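Local structure of xyloglucan-specific endo-beta-1,4-glucanase BoGH9A (Bacteroides ovatus, 6DHT) at residues V80-P83 and G84-L88; Y314-Q317 and N318-N321. The protein cleaves internal beta-1,4-glucosidic bonds in the backbone of xyloglucan, releasing xyloglucan oligosaccharides. One frame throughout, in Å; residues are numbered along the deposited sequence.

Contact 1: residues V80-P83 and G84-L88; sequences VTTP and GKYIL
Tyr86 and Thr82 form a tyrosine corner, the motif that ties a strand of a Greek-key-like beta sandwich back to the loop leading into it. Here it belongs to the N-terminal Ig-like domain, where residues 80-83 lie on the connection from strand 72-76 of one sheet to strand 84-90 of the other. The run Pro83-Gly84-Lys85-Tyr86 has the PGxY pattern familiar from such corners. Tyr86 turns its ring back toward the start of its own strand, CG lying anti to the carbonyl carbon (chi1 -65°), and this carries the hydroxyl to the bend. There OH donates to Thr82 O, four residues earlier, in a short bond of 2.5 Å. The donor sits 38° out of the carbonyl plane, while the oxygen itself lies at the ring's edge, close to the ring plane. Thr82 crosses the tyrosine at roughly a right angle, its CB 3.5 Å from Tyr86 OH. One face of the ring is covered by Val80, whose CG1 stands 3.9 Å above the plane toward the rim. The chain passes fully extended through Gly84, whose phi of 162° is tolerable because glycine has no beta carbon to jam against Pro83 O. From here the strand runs in antiparallel pairing, Gly84 bonding to Ile99 and Tyr86 to Phe97 through the backbone. Both buried side chains continue into the sandwich interior: Val80 and Tyr86 each pack on Val54 and Ile99, and Tyr86 also reaches Ile45. Beside the bend a water donates to Pro83 O over 3.1 Å, and its approach to Tyr86 OH, at 3.5 Å, is weak.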
# COMPACT_ATOMS: atom_id res chain seq x y z
N VAL A 80 9.33 7.26 29.14
CA VAL A 80 9.32 8.69 28.88
C VAL A 80 8.06 8.99 28.08
O VAL A 80 7.92 8.51 26.95
CB VAL A 80 10.56 9.15 28.11
CG1 VAL A 80 10.50 10.64 27.89
CG2 VAL A 80 11.85 8.78 28.85
N THR A 81 7.14 9.76 28.65
CA THR A 81 5.84 9.99 28.02
C THR A 81 5.51 11.47 27.79
O THR A 81 4.51 11.79 27.17
CB THR A 81 4.71 9.35 28.82
OG1 THR A 81 4.69 9.92 30.13
CG2 THR A 81 4.90 7.85 28.94
N THR A 82 6.35 12.38 28.29
CA THR A 82 6.09 13.80 28.12
C THR A 82 6.45 14.26 26.70
O THR A 82 7.59 14.06 26.27
CB THR A 82 6.85 14.64 29.17
OG1 THR A 82 6.41 14.25 30.47
CG2 THR A 82 6.56 16.11 28.98
N PRO A 83 5.50 14.90 25.99
CA PRO A 83 5.86 15.45 24.67
C PRO A 83 7.01 16.45 24.73
O PRO A 83 7.09 17.28 25.64
CB PRO A 83 4.57 16.15 24.22
CG PRO A 83 3.49 15.44 24.94
CD PRO A 83 4.07 15.07 26.28
N GLY A 84 7.89 16.37 23.75
CA GLY A 84 9.05 17.24 23.71
C GLY A 84 10.13 16.74 22.79
O GLY A 84 9.95 15.73 22.10
N LYS A 85 11.27 17.44 22.79
CA LYS A 85 12.43 17.04 22.01
C LYS A 85 13.49 16.54 22.97
O LYS A 85 13.73 17.17 24.00
CB LYS A 85 12.97 18.21 21.19
CG LYS A 85 14.16 17.87 20.33
CD LYS A 85 14.69 19.09 19.57
CE LYS A 85 15.95 18.74 18.81
NZ LYS A 85 16.46 19.86 17.96
N TYR A 86 14.09 15.41 22.64
CA TYR A 86 14.98 14.69 23.56
C TYR A 86 16.27 14.30 22.86
O TYR A 86 16.34 14.25 21.62
CB TYR A 86 14.29 13.43 24.10
CG TYR A 86 13.10 13.75 24.95
CD1 TYR A 86 13.23 13.98 26.31
CD2 TYR A 86 11.83 13.83 24.38
CE1 TYR A 86 12.15 14.29 27.08
CE2 TYR A 86 10.74 14.14 25.15
CZ TYR A 86 10.91 14.36 26.51
OH TYR A 86 9.83 14.68 27.30
N ILE A 87 17.31 14.04 23.65
CA ILE A 87 18.56 13.52 23.13
C ILE A 87 18.84 12.15 23.71
O ILE A 87 18.79 11.98 24.93
CB ILE A 87 19.75 14.42 23.50
CG1 ILE A 87 19.49 15.87 23.09
CG2 ILE A 87 21.04 13.89 22.86
CD1 ILE A 87 20.45 16.86 23.76
N LEU A 88 19.11 11.19 22.84
CA LEU A 88 19.51 9.85 23.26
C LEU A 88 21.02 9.77 23.15
O LEU A 88 21.56 9.89 22.06
CB LEU A 88 18.87 8.79 22.35
CG LEU A 88 18.98 7.31 22.76
CD1 LEU A 88 18.02 6.48 21.91
CD2 LEU A 88 20.32 6.75 22.59
O HOH W 1 9.58 18.15 27.23

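Contact 2: residues Y314-Q317 and N318-N321; sequences YYNQ and NLLN
Tyr315 and Leu320 clamp the start of helix 317-321 in a hydrophobic staple, with Asn316 between them in sequence as the N-cap. The tight side is the one turned into the protein. Leu320 CD1 comes obliquely to the tyrosine ring, 3.6 Å from Tyr315 CE1, and Tyr315 also stacks on His238. Tyr315 holds CG anti to its backbone nitrogen (chi1 -175°), which swings the ring forward alongside the first turn. Its hydroxyl gives a hydrogen bond of 2.8 Å to Gln317 OE1, lying in the plane of that carbonyl and on a lone pair. The same oxygen accepts from Lys239, and Gln317 NE2 donates to the backbone of Thr330, so the buried amide is gripped at both ends. Lys239, if charged, would be expected to polarise the amide further. Asn316 O meanwhile takes Leu320 N, and Gln317 O takes Asn321 N, the first backbone bonds of the helix.

The looser, solvent side is made by Asn318 and Leu319, with Asn316 only partly covered. Asn316 OD1 accepts from Leu319 N at 3.0 Å; the bond is nearly straight (167° at the hydrogen), though the donor stands well above the carbonyl plane. Leu319 folds back over the capping amide, its CG 3.6 Å from Asn316 CG. Between Gln317 and Asn318 sits a water that accepts from Gln317 NE2 at 3.0 Å and makes a weak bond of 3.5 Å to Asn318 OD1.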
# COMPACT_ATOMS: atom_id res chain seq x y z
N TYR A 314 -7.04 -16.39 -17.55
CA TYR A 314 -5.86 -15.76 -16.95
C TYR A 314 -5.09 -14.92 -17.95
O TYR A 314 -5.19 -15.13 -19.17
CB TYR A 314 -4.95 -16.83 -16.38
CG TYR A 314 -5.69 -17.85 -15.54
CD1 TYR A 314 -6.61 -17.44 -14.58
CD2 TYR A 314 -5.47 -19.21 -15.71
CE1 TYR A 314 -7.29 -18.37 -13.82
CE2 TYR A 314 -6.15 -20.14 -14.96
CZ TYR A 314 -7.05 -19.72 -14.01
OH TYR A 314 -7.72 -20.66 -13.26
N TYR A 315 -4.30 -13.98 -17.43
CA TYR A 315 -3.45 -13.16 -18.27
C TYR A 315 -2.09 -13.79 -18.29
O TYR A 315 -1.34 -13.71 -17.32
CB TYR A 315 -3.32 -11.72 -17.75
CG TYR A 315 -2.53 -10.86 -18.72
CD1 TYR A 315 -3.14 -10.35 -19.85
CD2 TYR A 315 -1.20 -10.57 -18.50
CE1 TYR A 315 -2.44 -9.57 -20.75
CE2 TYR A 315 -0.49 -9.79 -19.40
CZ TYR A 315 -1.12 -9.30 -20.53
OH TYR A 315 -0.43 -8.52 -21.43
N ASN A 316 -1.77 -14.43 -19.41
CA ASN A 316 -0.43 -14.97 -19.65
C ASN A 316 0.21 -14.21 -20.80
O ASN A 316 -0.24 -14.33 -21.95
CB ASN A 316 -0.49 -16.46 -19.97
CG ASN A 316 0.87 -17.11 -19.97
OD1 ASN A 316 1.79 -16.63 -20.63
ND2 ASN A 316 1.03 -18.17 -19.18
N GLN A 317 1.24 -13.44 -20.49
CA GLN A 317 1.79 -12.52 -21.48
C GLN A 317 2.60 -13.27 -22.53
O GLN A 317 2.55 -12.94 -23.71
CB GLN A 317 2.68 -11.47 -20.82
CG GLN A 317 2.96 -10.29 -21.72
CD GLN A 317 3.16 -9.01 -20.93
OE1 GLN A 317 2.23 -8.22 -20.78
NE2 GLN A 317 4.36 -8.80 -20.46
N ASN A 318 3.35 -14.26 -22.09
CA ASN A 318 4.11 -15.10 -23.02
C ASN A 318 3.20 -15.75 -24.07
O ASN A 318 3.51 -15.73 -25.26
CB ASN A 318 4.91 -16.15 -22.25
CG ASN A 318 6.25 -15.63 -21.75
OD1 ASN A 318 6.56 -14.44 -21.90
ND2 ASN A 318 7.05 -16.51 -21.15
N LEU A 319 2.07 -16.31 -23.64
CA LEU A 319 1.14 -16.90 -24.59
C LEU A 319 0.50 -15.86 -25.49
O LEU A 319 0.21 -16.13 -26.65
CB LEU A 319 0.04 -17.67 -23.87
CG LEU A 319 0.49 -18.86 -23.04
CD1 LEU A 319 -0.75 -19.55 -22.50
CD2 LEU A 319 1.35 -19.83 -23.85
N LEU A 320 0.27 -14.68 -24.94
CA LEU A 320 -0.34 -13.60 -25.70
C LEU A 320 0.62 -13.19 -26.81
O LEU A 320 0.21 -12.93 -27.94
CB LEU A 320 -0.63 -12.42 -24.77
CG LEU A 320 -1.32 -11.19 -25.35
CD1 LEU A 320 -2.10 -10.48 -24.24
CD2 LEU A 320 -0.33 -10.23 -25.98
N ASN A 321 1.90 -13.15 -26.48
CA ASN A 321 2.92 -12.70 -27.43
C ASN A 321 3.14 -13.69 -28.58
O ASN A 321 3.65 -13.31 -29.63
CB ASN A 321 4.23 -12.42 -26.69
CG ASN A 321 4.16 -11.15 -25.86
OD1 ASN A 321 3.33 -10.28 -26.11
ND2 ASN A 321 5.06 -11.04 -24.89
O HOH W 2 6.22 -11.07 -21.05

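Overall arrangement
The two contacts mark opposite sides of the enzyme: their centres are 56 Å apart, their nearest atoms about 47 Å, and the chain's centre lies between them. Contact 1 lies in the N-terminal Ig-like domain, away from the annotated sites. Contact 2 belongs to the family 9 catalytic domain, an (alpha/alpha)6 barrel in this family, and is much closer to the chemistry. The side chain of Gln317 is about 10 Å from that of Asp171, the predicted nucleophile, while that of Tyr315 is about 11 Å from a bound calcium ion. In both contacts a tyrosine hydroxyl donates to a carbonyl oxygen nearby in sequence, backbone in residues 80-88 but side-chain in 314-321.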